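Local coordinates for methyl-accepting chemotaxis protein, putative (Geobacter sulfurreducens, PDB 3OOV) that probably takes part in chemotaxis signalling through a GAF domain, a module that in many sensory proteins binds small ligands or mediates dimerisation, at residues A[19-24]-A[154-159]; A[35-40]-A[130-135]; A[58-63]-A[107-112]; A[74-79]-A[98-103]; A[83-88]-A[116-121]. One frame throughout, in Å; residues are numbered along the deposited sequence.

In the fold
The five contacts lie within one GAF domain, built on a six-stranded antiparallel sheet. Contacts 2 and 5 are sheet pairings joined through neighbouring strands 125-133 and 115-122: contact 2 is buried in the middle, while contact 5 holds strand 86-88, at one edge of the sheet, and reaches the second subunit. Contact 1, also buried, pairs helices 17-31 and 143-167 on one side of the sheet by apolar packing alone, and touches contact 2 through I39 and F130. Contact 3 joins two loops at the surface through an arginine and a phenylalanine; contact 4, partly buried, sets a loop against helix 74-82. The R135 guanidinium of contact 2 bonds to R108 O and A109 O in contact 3.

Contact 1 of 5, residues A[19-24]-A[154-159]; sequences EVLRLC and DQASSA
A156 presents its CB to two side chains of the facing helix: L21 CD2 lies 3.7 Å from A156 CB, and C24 SG 4.1 Å from the same methyl group. L21 sets out along the flank of its helix, but with CG beside the backbone N (chi1 -67°), its CD2 branch comes nearer and reaches the alanine. One turn further along helix 143-167, A159 CB meets V20 CG1 at 3.9 Å. That branch stands opposite the backbone N (chi1 161°) and is the one pushed across the gap. Small alanines suit this place: their methyls take the longer side chains of the other helix. The nearly antiparallel segments (165°) pack with axes 10.0 Å apart, without a hydrogen bond between them. I11 of helix 7-13 covers V20, C24 and A159, while L21 leans on I39 and M41 of strand 36-42 and V52 of strand 48-55. S157 bonds to V121 O of strand 115-122, tying helix 143-167 to the sheet.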
# COMPACT_ATOMS: atom_id res chain seq x y z
N GLU A 19 -18.50 -15.99 -11.65
CA GLU A 19 -17.72 -16.86 -12.51
C GLU A 19 -16.38 -16.19 -12.90
O GLU A 19 -15.34 -16.85 -12.96
CB GLU A 19 -18.54 -17.23 -13.75
CG GLU A 19 -17.93 -18.19 -14.71
CD GLU A 19 -18.93 -18.52 -15.84
OE1 GLU A 19 -19.40 -19.69 -15.85
OE2 GLU A 19 -19.27 -17.61 -16.66
N VAL A 20 -16.42 -14.89 -13.16
CA VAL A 20 -15.24 -14.16 -13.53
C VAL A 20 -14.26 -14.13 -12.35
O VAL A 20 -13.05 -14.17 -12.55
CB VAL A 20 -15.59 -12.74 -13.89
CG1 VAL A 20 -14.36 -11.80 -13.84
CG2 VAL A 20 -16.28 -12.69 -15.28
N LEU A 21 -14.80 -14.04 -11.14
CA LEU A 21 -14.01 -14.02 -9.93
C LEU A 21 -13.40 -15.42 -9.74
O LEU A 21 -12.20 -15.53 -9.53
CB LEU A 21 -14.88 -13.61 -8.75
CG LEU A 21 -15.32 -12.14 -8.93
CD1 LEU A 21 -16.23 -11.72 -7.79
CD2 LEU A 21 -14.12 -11.15 -9.01
N ARG A 22 -14.21 -16.47 -9.91
CA ARG A 22 -13.67 -17.80 -9.80
C ARG A 22 -12.50 -18.06 -10.78
O ARG A 22 -11.43 -18.56 -10.38
CB ARG A 22 -14.77 -18.88 -9.84
CG ARG A 22 -15.62 -18.92 -8.57
CD ARG A 22 -16.58 -20.14 -8.53
NE ARG A 22 -17.37 -20.22 -9.76
CZ ARG A 22 -18.62 -19.74 -9.93
NH1 ARG A 22 -19.29 -19.15 -8.93
NH2 ARG A 22 -19.20 -19.86 -11.11
N LEU A 23 -12.65 -17.62 -12.02
CA LEU A 23 -11.62 -17.75 -13.06
C LEU A 23 -10.39 -16.92 -12.78
O LEU A 23 -9.25 -17.36 -13.08
CB LEU A 23 -12.16 -17.30 -14.40
CG LEU A 23 -13.13 -18.20 -15.16
CD1 LEU A 23 -13.91 -17.34 -16.22
CD2 LEU A 23 -12.36 -19.41 -15.85
N CYS A 24 -10.58 -15.71 -12.25
CA CYS A 24 -9.43 -14.98 -11.74
C CYS A 24 -8.65 -15.76 -10.68
O CYS A 24 -7.41 -15.71 -10.65
CB CYS A 24 -9.85 -13.64 -11.13
SG CYS A 24 -10.20 -12.39 -12.35
N ASP A 154 -7.45 -5.68 -11.27
CA ASP A 154 -7.76 -4.85 -12.46
C ASP A 154 -8.62 -5.51 -13.53
O ASP A 154 -9.57 -4.90 -14.00
CB ASP A 154 -6.51 -4.41 -13.20
CG ASP A 154 -5.79 -3.34 -12.52
OD1 ASP A 154 -6.42 -2.67 -11.66
OD2 ASP A 154 -4.58 -3.19 -12.83
N GLN A 155 -8.27 -6.72 -13.94
CA GLN A 155 -9.17 -7.57 -14.76
C GLN A 155 -10.55 -7.87 -14.14
O GLN A 155 -11.60 -7.85 -14.83
CB GLN A 155 -8.50 -8.92 -15.12
CG GLN A 155 -7.08 -8.77 -15.80
CD GLN A 155 -7.09 -7.76 -17.00
OE1 GLN A 155 -7.87 -7.91 -17.97
NE2 GLN A 155 -6.23 -6.71 -16.91
N ALA A 156 -10.59 -8.27 -12.88
CA ALA A 156 -11.91 -8.47 -12.24
C ALA A 156 -12.72 -7.15 -12.33
O ALA A 156 -13.86 -7.17 -12.69
CB ALA A 156 -11.76 -8.89 -10.80
N SER A 157 -12.11 -6.03 -11.97
CA SER A 157 -12.78 -4.72 -11.88
C SER A 157 -13.31 -4.27 -13.29
O SER A 157 -14.51 -4.04 -13.48
CB SER A 157 -11.78 -3.70 -11.31
OG SER A 157 -12.26 -2.39 -11.52
N SER A 158 -12.44 -4.24 -14.29
CA SER A 158 -12.90 -4.08 -15.73
C SER A 158 -14.07 -4.96 -16.14
O SER A 158 -15.01 -4.50 -16.78
CB SER A 158 -11.77 -4.39 -16.72
OG SER A 158 -10.79 -3.41 -16.54
N ALA A 159 -14.01 -6.24 -15.79
CA ALA A 159 -15.05 -7.14 -16.19
C ALA A 159 -16.36 -6.92 -15.38
O ALA A 159 -17.47 -7.14 -15.89
CB ALA A 159 -14.60 -8.55 -16.06

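Contact 2 of 5, residues A[35-40]-A[130-135]; sequences ERVNIL and FAVDNR. With GOL (glycerol), chain C.
R36 and R135 lie with their guanidinium groups flat on each other, planes 5° apart and NH1 of R36 3.6 Å from NH1 of R135. The like charges are probably offset by carboxylates, one for each arginine. R36 NE gives a straight bond of 2.8 Å to E35 OE2, while R135 grips D133 side-on, NE on OD1 at 3.0 Å and NH2 on OD2 at 2.8 Å. D133 OD1 also takes the backbone N of R135, an Asx turn, with D133 CG between its backbone N and carbonyl carbon (chi1 77°). At this end of the strands, too, E35 N bonds to N134 OD1 at 2.8 Å. Beyond it runs a regular antiparallel ladder: R36 with D133 and N38 with A131 are hydrogen-bonded pairs, V37 with V132 and I39 with F130 non-hydrogen-bonded ones. I39 CG1 sits 4.0 Å over the centre of the F130 ring. On the face of N38 and D133 a glycerol, probably from the crystallisation liquor, gives a 2.6 Å bond from O3 to D133 OD2 and takes a weak one from N38 ND2. Strands 48-55 and 115-122 flank the pair; A25 and L28 of helix 17-31 cover V37, I39 and F130, and R135 reaches R108 O and A109 O of the loop across the opposite face.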
# COMPACT_ATOMS: atom_id res chain seq x y z
N GLU A 35 -0.75 -20.04 -3.73
CA GLU A 35 -1.26 -21.20 -3.05
C GLU A 35 -2.74 -21.01 -2.59
O GLU A 35 -3.54 -21.90 -2.74
CB GLU A 35 -0.35 -21.42 -1.82
CG GLU A 35 -0.57 -22.71 -1.15
CD GLU A 35 -0.17 -22.72 0.38
OE1 GLU A 35 1.02 -22.29 0.65
OE2 GLU A 35 -1.05 -23.21 1.25
N ARG A 36 -3.08 -19.85 -2.01
CA ARG A 36 -4.42 -19.55 -1.55
C ARG A 36 -4.87 -18.21 -2.13
O ARG A 36 -4.15 -17.22 -2.02
CB ARG A 36 -4.45 -19.46 -0.02
CG ARG A 36 -3.70 -20.53 0.65
CD ARG A 36 -4.54 -21.75 0.97
NE ARG A 36 -3.76 -22.72 1.74
CZ ARG A 36 -4.22 -23.44 2.78
NH1 ARG A 36 -5.48 -23.30 3.22
NH2 ARG A 36 -3.42 -24.31 3.41
N VAL A 37 -6.01 -18.21 -2.81
CA VAL A 37 -6.53 -17.04 -3.47
C VAL A 37 -7.98 -16.94 -3.06
O VAL A 37 -8.80 -17.83 -3.39
CB VAL A 37 -6.39 -17.05 -5.00
CG1 VAL A 37 -7.02 -15.76 -5.63
CG2 VAL A 37 -4.89 -17.15 -5.38
N ASN A 38 -8.23 -15.91 -2.29
CA ASN A 38 -9.55 -15.68 -1.70
C ASN A 38 -10.12 -14.38 -2.29
O ASN A 38 -9.41 -13.35 -2.43
CB ASN A 38 -9.50 -15.66 -0.16
CG ASN A 38 -8.95 -16.98 0.41
OD1 ASN A 38 -9.53 -18.07 0.19
ND2 ASN A 38 -7.79 -16.90 1.11
N ILE A 39 -11.37 -14.46 -2.74
CA ILE A 39 -12.01 -13.25 -3.27
C ILE A 39 -13.37 -13.02 -2.60
O ILE A 39 -14.22 -13.90 -2.59
CB ILE A 39 -12.19 -13.30 -4.80
CG1 ILE A 39 -10.87 -13.60 -5.47
CG2 ILE A 39 -12.82 -11.94 -5.35
CD1 ILE A 39 -11.03 -13.88 -7.03
N LEU A 40 -13.53 -11.84 -2.01
CA LEU A 40 -14.72 -11.47 -1.25
C LEU A 40 -15.28 -10.20 -1.84
O LEU A 40 -14.50 -9.29 -2.20
CB LEU A 40 -14.39 -11.25 0.21
CG LEU A 40 -13.74 -12.52 0.87
CD1 LEU A 40 -12.22 -12.36 0.91
CD2 LEU A 40 -14.25 -12.83 2.28
N PHE A 130 -9.11 -9.09 -3.09
CA PHE A 130 -8.33 -10.34 -3.19
C PHE A 130 -7.52 -10.47 -1.93
O PHE A 130 -6.86 -9.53 -1.53
CB PHE A 130 -7.36 -10.25 -4.34
CG PHE A 130 -7.95 -10.52 -5.65
CD1 PHE A 130 -8.94 -9.68 -6.18
CD2 PHE A 130 -7.49 -11.59 -6.42
CE1 PHE A 130 -9.49 -9.92 -7.46
CE2 PHE A 130 -8.02 -11.85 -7.69
CZ PHE A 130 -9.02 -11.01 -8.24
N ALA A 131 -7.58 -11.63 -1.27
CA ALA A 131 -6.67 -11.91 -0.14
C ALA A 131 -5.85 -13.13 -0.62
O ALA A 131 -6.42 -14.18 -0.91
CB ALA A 131 -7.51 -12.27 1.12
N VAL A 132 -4.53 -13.00 -0.66
CA VAL A 132 -3.67 -14.00 -1.28
C VAL A 132 -2.52 -14.37 -0.30
O VAL A 132 -2.01 -13.50 0.44
CB VAL A 132 -3.07 -13.56 -2.64
CG1 VAL A 132 -2.17 -14.69 -3.29
CG2 VAL A 132 -4.17 -13.21 -3.67
N ASP A 133 -2.19 -15.67 -0.24
CA ASP A 133 -1.08 -16.13 0.58
C ASP A 133 -0.40 -17.39 0.03
O ASP A 133 -1.01 -18.14 -0.75
CB ASP A 133 -1.45 -16.30 2.06
CG ASP A 133 -2.25 -17.55 2.32
OD1 ASP A 133 -1.59 -18.63 2.34
OD2 ASP A 133 -3.53 -17.49 2.45
N ASN A 134 0.88 -17.57 0.41
CA ASN A 134 1.65 -18.81 0.11
C ASN A 134 2.10 -19.34 1.51
O ASN A 134 3.29 -19.43 1.81
CB ASN A 134 2.88 -18.42 -0.75
CG ASN A 134 2.54 -18.21 -2.23
OD1 ASN A 134 1.54 -18.74 -2.75
ND2 ASN A 134 3.39 -17.46 -2.93
N ARG A 135 1.16 -19.58 2.40
CA ARG A 135 1.51 -19.80 3.80
C ARG A 135 2.41 -21.03 4.05
O ARG A 135 2.95 -21.15 5.11
CB ARG A 135 0.25 -19.94 4.66
CG ARG A 135 -0.47 -21.32 4.52
CD ARG A 135 -1.90 -21.28 5.18
NE ARG A 135 -2.78 -20.33 4.51
CZ ARG A 135 -4.09 -20.17 4.77
NH1 ARG A 135 -4.66 -20.86 5.73
NH2 ARG A 135 -4.84 -19.30 4.07
C1 GOL C . -5.42 -13.67 4.93
O1 GOL C . -6.57 -13.41 5.71
C2 GOL C . -5.81 -14.82 4.03
O2 GOL C . -5.66 -16.04 4.77
C3 GOL C . -4.86 -14.74 2.86
O3 GOL C . -5.23 -15.64 1.83

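Contact 3 of 5, residues A[58-63]-A[107-112]; sequences ADFNPA and IRALRS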
# COMPACT_ATOMS: atom_id res chain seq x y z
N ALA A 58 -8.53 -26.63 0.98
CA ALA A 58 -9.28 -27.91 0.80
C ALA A 58 -10.49 -27.95 1.72
O ALA A 58 -10.45 -27.40 2.84
CB ALA A 58 -8.32 -29.24 1.01
N ASP A 59 -11.51 -28.69 1.31
CA ASP A 59 -12.66 -29.03 2.20
C ASP A 59 -13.45 -27.74 2.56
O ASP A 59 -13.85 -27.51 3.71
CB ASP A 59 -12.20 -29.76 3.49
CG ASP A 59 -11.43 -31.13 3.22
OD1 ASP A 59 -11.60 -31.71 2.11
OD2 ASP A 59 -10.63 -31.57 4.13
N PHE A 60 -13.64 -26.89 1.56
CA PHE A 60 -14.22 -25.57 1.81
C PHE A 60 -14.91 -25.07 0.57
O PHE A 60 -14.36 -25.04 -0.53
CB PHE A 60 -13.16 -24.55 2.30
CG PHE A 60 -13.68 -23.16 2.50
CD1 PHE A 60 -14.61 -22.87 3.48
CD2 PHE A 60 -13.19 -22.10 1.73
CE1 PHE A 60 -15.06 -21.56 3.69
CE2 PHE A 60 -13.62 -20.79 1.96
CZ PHE A 60 -14.54 -20.52 2.92
N ASN A 61 -16.14 -24.73 0.77
CA ASN A 61 -16.92 -24.09 -0.24
C ASN A 61 -17.31 -22.79 0.44
O ASN A 61 -17.93 -22.85 1.53
CB ASN A 61 -18.18 -24.92 -0.51
CG ASN A 61 -18.97 -24.40 -1.71
OD1 ASN A 61 -18.79 -23.24 -2.16
ND2 ASN A 61 -19.85 -25.24 -2.22
N PRO A 62 -16.91 -21.65 -0.16
CA PRO A 62 -17.19 -20.33 0.37
C PRO A 62 -18.69 -19.88 0.22
O PRO A 62 -19.09 -18.96 0.90
CB PRO A 62 -16.27 -19.43 -0.46
CG PRO A 62 -16.14 -20.15 -1.78
CD PRO A 62 -16.05 -21.57 -1.36
N ALA A 63 -19.49 -20.55 -0.60
CA ALA A 63 -20.95 -20.21 -0.76
C ALA A 63 -21.72 -20.06 0.55
O ALA A 63 -21.74 -20.97 1.38
CB ALA A 63 -21.69 -21.27 -1.68
N ILE A 107 -12.37 -19.16 9.81
CA ILE A 107 -12.26 -19.67 8.44
C ILE A 107 -10.78 -20.01 8.12
O ILE A 107 -9.92 -19.09 8.05
CB ILE A 107 -12.80 -18.67 7.43
CG1 ILE A 107 -14.04 -17.94 8.05
CG2 ILE A 107 -13.00 -19.28 6.00
CD1 ILE A 107 -15.29 -17.85 7.21
N ARG A 108 -10.52 -21.29 7.82
CA ARG A 108 -9.16 -21.74 7.52
C ARG A 108 -8.54 -20.98 6.36
O ARG A 108 -7.34 -20.69 6.36
CB ARG A 108 -9.11 -23.25 7.18
CG ARG A 108 -9.12 -24.17 8.43
CD ARG A 108 -9.00 -25.69 7.99
NE ARG A 108 -10.20 -26.07 7.24
CZ ARG A 108 -10.26 -26.45 5.98
NH1 ARG A 108 -9.18 -26.53 5.20
NH2 ARG A 108 -11.45 -26.74 5.48
N ALA A 109 -9.38 -20.62 5.38
CA ALA A 109 -8.91 -20.03 4.14
C ALA A 109 -8.31 -18.66 4.40
O ALA A 109 -7.48 -18.23 3.61
CB ALA A 109 -10.06 -19.93 3.10
N LEU A 110 -8.76 -18.02 5.49
CA LEU A 110 -8.39 -16.69 5.93
C LEU A 110 -7.39 -16.66 7.09
O LEU A 110 -7.04 -15.55 7.57
CB LEU A 110 -9.65 -15.88 6.41
CG LEU A 110 -10.70 -15.67 5.32
CD1 LEU A 110 -11.77 -14.72 5.81
CD2 LEU A 110 -10.08 -15.10 4.00
N ARG A 111 -6.92 -17.83 7.54
CA ARG A 111 -6.04 -17.85 8.72
C ARG A 111 -4.53 -17.70 8.47
O ARG A 111 -3.77 -17.98 9.34
CB ARG A 111 -6.24 -19.15 9.48
CG ARG A 111 -7.42 -19.17 10.36
CD ARG A 111 -7.38 -20.53 11.00
NE ARG A 111 -8.55 -20.61 11.83
CZ ARG A 111 -9.10 -21.73 12.22
NH1 ARG A 111 -8.56 -22.90 11.87
NH2 ARG A 111 -10.19 -21.68 12.96
N SER A 112 -4.09 -17.25 7.31
CA SER A 112 -2.66 -17.11 7.10
C SER A 112 -2.13 -16.03 8.04
O SER A 112 -2.82 -15.05 8.33
CB SER A 112 -2.42 -16.75 5.66
OG SER A 112 -1.04 -16.91 5.36
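Hydrogen bonding falls to R108, which meets A58 O end-on with two nitrogens: NH1 lies 2.8 Å and NH2 2.9 Å from that one oxygen. Both approaches stay in the guanidinium plane and in the carbonyl plane, which should restrain the rotation of the arginine tip. D59 O comes to the same edge, 3.1 Å from R108 NH2. An arginine suits this exposed place: its long chain, bent at chi3, spans the gap and offers two N-H groups to one carbonyl. These loops, one between strands 48-55 and 66-68, the other the long connection leading to strand 115-122, lie on the side of the GAF sheet away from helices 17-31 and 143-167. The apolar part belongs to F60. Its ring is carried across with CG opposite the backbone N (chi1 177°); I107 CG2 meets its far end, 3.7 Å from F60 CZ, and A109 CB one side, 3.8 Å from F60 CE2, both obliquely. The small A109, in a short 3-10 turn, offers just its methyl to the ring, and the N of P62 lies over the centre of one ring face. F51 of strand 48-55 meets the F60 ring edge-to-face.

Contact 4 of 5, residues A[74-79]-A[98-103]; sequences GVITKC and FRLQSP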
# COMPACT_ATOMS: atom_id res chain seq x y z
N GLY A 74 -10.32 -6.94 10.75
CA GLY A 74 -8.95 -6.40 10.83
C GLY A 74 -8.47 -5.73 9.53
O GLY A 74 -8.98 -4.68 9.10
N VAL A 75 -7.44 -6.30 8.92
CA VAL A 75 -6.78 -5.65 7.83
C VAL A 75 -7.56 -5.84 6.52
O VAL A 75 -7.33 -5.14 5.56
CB VAL A 75 -5.31 -6.18 7.69
CG1 VAL A 75 -5.29 -7.69 7.38
CG2 VAL A 75 -4.60 -5.42 6.61
N ILE A 76 -8.44 -6.83 6.45
CA ILE A 76 -9.29 -6.92 5.28
C ILE A 76 -10.23 -5.72 5.19
O ILE A 76 -10.37 -5.09 4.15
CB ILE A 76 -10.09 -8.25 5.24
CG1 ILE A 76 -9.13 -9.42 4.95
CG2 ILE A 76 -11.19 -8.19 4.16
CD1 ILE A 76 -9.68 -10.80 5.25
N THR A 77 -10.87 -5.41 6.30
CA THR A 77 -11.68 -4.19 6.36
C THR A 77 -10.86 -2.93 6.05
O THR A 77 -11.36 -2.01 5.36
CB THR A 77 -12.27 -4.07 7.78
OG1 THR A 77 -13.12 -5.19 7.96
CG2 THR A 77 -13.12 -2.75 7.96
N LYS A 78 -9.63 -2.86 6.56
CA LYS A 78 -8.80 -1.65 6.27
C LYS A 78 -8.47 -1.55 4.84
O LYS A 78 -8.47 -0.42 4.30
CB LYS A 78 -7.54 -1.58 7.11
CG LYS A 78 -7.82 -1.18 8.53
CD LYS A 78 -6.92 -1.90 9.52
CE LYS A 78 -5.53 -1.33 9.45
NZ LYS A 78 -5.62 0.18 9.77
N CYS A 79 -8.11 -2.69 4.21
CA CYS A 79 -7.90 -2.69 2.76
C CYS A 79 -9.12 -2.09 2.00
O CYS A 79 -8.98 -1.25 1.06
CB CYS A 79 -7.67 -4.13 2.23
SG CYS A 79 -7.48 -4.20 0.45
N PHE A 98 -4.87 -5.14 13.28
CA PHE A 98 -4.70 -5.86 12.02
C PHE A 98 -5.27 -7.27 12.09
O PHE A 98 -5.73 -7.76 11.07
CB PHE A 98 -3.24 -5.93 11.54
CG PHE A 98 -2.74 -4.66 10.89
CD1 PHE A 98 -3.09 -3.41 11.40
CD2 PHE A 98 -1.88 -4.71 9.79
CE1 PHE A 98 -2.63 -2.26 10.78
CE2 PHE A 98 -1.38 -3.56 9.20
CZ PHE A 98 -1.76 -2.34 9.69
N ARG A 99 -5.29 -7.89 13.27
CA ARG A 99 -5.64 -9.31 13.36
C ARG A 99 -7.10 -9.53 12.97
O ARG A 99 -7.98 -8.72 13.29
CB ARG A 99 -5.46 -9.88 14.78
CG ARG A 99 -4.21 -9.49 15.54
CD ARG A 99 -2.95 -10.20 15.15
NE ARG A 99 -1.87 -9.20 15.21
CZ ARG A 99 -0.97 -9.08 16.19
NH1 ARG A 99 -0.98 -9.92 17.22
NH2 ARG A 99 -0.05 -8.12 16.13
N LEU A 100 -7.36 -10.64 12.31
CA LEU A 100 -8.72 -11.10 12.15
C LEU A 100 -9.33 -11.54 13.47
O LEU A 100 -8.67 -12.16 14.27
CB LEU A 100 -8.76 -12.24 11.15
CG LEU A 100 -8.23 -11.87 9.78
CD1 LEU A 100 -8.39 -13.05 8.76
CD2 LEU A 100 -8.88 -10.60 9.30
N GLN A 101 -10.58 -11.18 13.72
CA GLN A 101 -11.30 -11.63 14.92
C GLN A 101 -12.41 -12.61 14.48
O GLN A 101 -12.63 -12.78 13.27
CB GLN A 101 -11.94 -10.41 15.62
CG GLN A 101 -10.96 -9.44 16.26
CD GLN A 101 -11.61 -8.05 16.66
OE1 GLN A 101 -12.72 -7.99 17.22
NE2 GLN A 101 -10.90 -6.96 16.39
N SER A 102 -13.13 -13.24 15.42
CA SER A 102 -14.40 -13.93 15.06
C SER A 102 -15.39 -12.98 14.37
O SER A 102 -15.61 -11.91 14.89
CB SER A 102 -15.08 -14.51 16.31
OG SER A 102 -16.08 -15.43 15.84
N PRO A 103 -16.04 -13.37 13.24
CA PRO A 103 -16.07 -14.72 12.67
C PRO A 103 -14.99 -15.00 11.64
O PRO A 103 -14.91 -16.15 11.18
CB PRO A 103 -17.47 -14.79 12.01
CG PRO A 103 -17.66 -13.35 11.47
CD PRO A 103 -17.05 -12.49 12.61
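K78 and F98 cross at about a right angle, with the last methylene of the lysine on the phenylalanine: K78 CE is 3.3 Å from F98 CE1, reaching the ring obliquely. The lysine chain bends at chi2, chi3 and chi4, which brings CE against the ring. Earlier in the helix, V75 CG2 lies 4.2 Å from F98 CD2, and V75 N makes a weak 3.1 Å bond to F98 O. I76 and L100 bring CD1 and CD2 to 4.1 Å of each other, their side chains crossing obliquely. Between these pairs G74 takes a positive phi of 38° and turns its CA to F98 O and R99 O, each at 3.5 Å; with no side chain it can approach both carbonyls. The F98 ring also meets that of Y94, and D82 of the second subunit packs on it. This is a loop lying against helix 74-82, which precedes an edge strand of the GAF sheet, and a glycerol near L100, probably from the crystallisation liquor, may mark a pocket beside the loop.

Contact 5 of 5, residues A[83-88]-A[116-121]; sequences RQVYMI and VICPIV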
# COMPACT_ATOMS: atom_id res chain seq x y z
N ARG A 83 -8.81 1.47 0.29
CA ARG A 83 -8.44 1.08 -1.11
C ARG A 83 -6.92 0.97 -1.24
O ARG A 83 -6.32 1.40 -2.21
CB ARG A 83 -9.02 2.07 -2.14
CG ARG A 83 -10.54 2.16 -2.12
CD ARG A 83 -11.07 3.13 -3.24
NE ARG A 83 -11.08 4.54 -2.79
CZ ARG A 83 -10.42 5.53 -3.37
NH1 ARG A 83 -9.66 5.32 -4.46
NH2 ARG A 83 -10.53 6.75 -2.85
N GLN A 84 -6.29 0.40 -0.24
CA GLN A 84 -4.85 0.28 -0.26
C GLN A 84 -4.46 -1.22 -0.21
O GLN A 84 -5.10 -2.00 0.49
CB GLN A 84 -4.24 1.08 0.91
CG GLN A 84 -2.94 1.89 0.57
CD GLN A 84 -3.12 2.95 -0.53
OE1 GLN A 84 -2.23 3.12 -1.39
NE2 GLN A 84 -4.28 3.67 -0.53
N VAL A 85 -3.45 -1.60 -1.00
CA VAL A 85 -2.77 -2.91 -0.88
C VAL A 85 -2.11 -2.96 0.47
O VAL A 85 -1.33 -2.02 0.84
CB VAL A 85 -1.74 -3.11 -1.99
CG1 VAL A 85 -0.98 -4.47 -1.81
CG2 VAL A 85 -2.42 -3.05 -3.35
N TYR A 86 -2.44 -3.99 1.25
CA TYR A 86 -1.76 -4.27 2.52
C TYR A 86 -0.90 -5.49 2.33
O TYR A 86 -1.40 -6.57 2.02
CB TYR A 86 -2.72 -4.49 3.71
CG TYR A 86 -3.22 -3.18 4.31
CD1 TYR A 86 -2.57 -2.56 5.39
CD2 TYR A 86 -4.34 -2.51 3.75
CE1 TYR A 86 -3.08 -1.33 5.94
CE2 TYR A 86 -4.79 -1.25 4.25
CZ TYR A 86 -4.18 -0.69 5.34
OH TYR A 86 -4.67 0.55 5.78
N MSE A 87 0.41 -5.33 2.44
CA MSE A 87 1.26 -6.48 2.30
C MSE A 87 1.81 -6.80 3.66
O MSE A 87 2.48 -5.98 4.28
CB MSE A 87 2.28 -6.34 1.17
CG MSE A 87 3.09 -5.09 1.09
SE MSE A 87 4.19 -5.13 -0.60
CE MSE A 87 4.72 -6.99 -0.54
N ILE A 88 1.37 -7.94 4.20
CA ILE A 88 1.55 -8.24 5.60
C ILE A 88 2.48 -9.46 5.69
O ILE A 88 2.08 -10.59 5.45
CB ILE A 88 0.19 -8.51 6.33
CG1 ILE A 88 -0.79 -7.31 6.14
CG2 ILE A 88 0.40 -8.74 7.86
CD1 ILE A 88 -0.39 -6.08 6.91
N VAL A 116 -1.06 -10.89 1.38
CA VAL A 116 -1.42 -9.60 0.72
C VAL A 116 -2.93 -9.49 0.53
O VAL A 116 -3.62 -10.48 0.05
CB VAL A 116 -0.82 -9.61 -0.70
CG1 VAL A 116 -1.40 -8.47 -1.59
CG2 VAL A 116 0.79 -9.51 -0.61
N ILE A 117 -3.46 -8.34 0.90
CA ILE A 117 -4.89 -7.98 0.58
C ILE A 117 -4.85 -6.81 -0.39
O ILE A 117 -4.16 -5.80 -0.16
CB ILE A 117 -5.69 -7.52 1.80
CG1 ILE A 117 -5.32 -8.25 3.11
CG2 ILE A 117 -7.21 -7.51 1.43
CD1 ILE A 117 -5.70 -9.85 3.14
N CYS A 118 -5.62 -6.96 -1.45
CA CYS A 118 -5.59 -6.03 -2.56
C CYS A 118 -7.06 -5.65 -2.88
O CYS A 118 -7.89 -6.53 -3.00
CB CYS A 118 -4.89 -6.66 -3.74
SG CYS A 118 -5.05 -5.65 -5.21
N PRO A 119 -7.39 -4.36 -2.93
CA PRO A 119 -8.81 -3.96 -3.10
C PRO A 119 -9.19 -4.16 -4.56
O PRO A 119 -8.32 -4.08 -5.42
CB PRO A 119 -8.79 -2.46 -2.77
CG PRO A 119 -7.33 -1.98 -3.26
CD PRO A 119 -6.46 -3.21 -2.93
N ILE A 120 -10.45 -4.47 -4.83
CA ILE A 120 -10.96 -4.45 -6.20
C ILE A 120 -11.68 -3.11 -6.31
O ILE A 120 -12.58 -2.83 -5.55
CB ILE A 120 -11.94 -5.62 -6.44
CG1 ILE A 120 -11.19 -6.98 -6.22
CG2 ILE A 120 -12.60 -5.47 -7.88
CD1 ILE A 120 -12.12 -8.16 -5.91
N VAL A 121 -11.26 -2.25 -7.23
CA VAL A 121 -11.72 -0.87 -7.16
C VAL A 121 -12.41 -0.58 -8.45
O VAL A 121 -11.87 -0.82 -9.55
CB VAL A 121 -10.54 0.16 -6.91
CG1 VAL A 121 -11.06 1.62 -6.97
CG2 VAL A 121 -9.84 -0.10 -5.55
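V85, followed outward from the backbone, meets strand 115-122 at every carbon. Its CB stands 4.1 Å from I117 O; CG1, opposite the backbone N (chi1 178°), lies 3.8 Å from I117 O and 4.0 Å from V116 CG1; and CG2 reaches both C118 SG and P119 CD, each at 4.1 Å. A beta-branched residue suits this spot because its two methyls spread along the partner strand. Next to it Y86 and I117 form an antiparallel hydrogen-bonded pair, Y86 N to I117 O and I117 N to Y86 O both 2.9 Å, and selenomethionine M87 faces V116 in the following non-hydrogen-bonded pair. Before V85 the regular pairing gives way to packing: P119, lacking an N-H, sets CG 3.6 Å from R83 C, and the aliphatic part of R83 crosses V121. The R83 guanidinium reaches the second subunit, bonding to A93 O and making a cation-pi contact with Y94 there. Q84 OE1 takes M87 N of the second subunit, and M87 N gives to its Q84, a reciprocal link between the two edges. Within the chain, strand 86-88 lies outermost, beside 115-122, with V146 of helix 143-167 over V85 and M87, and helix 74-82 against Y86 and I117.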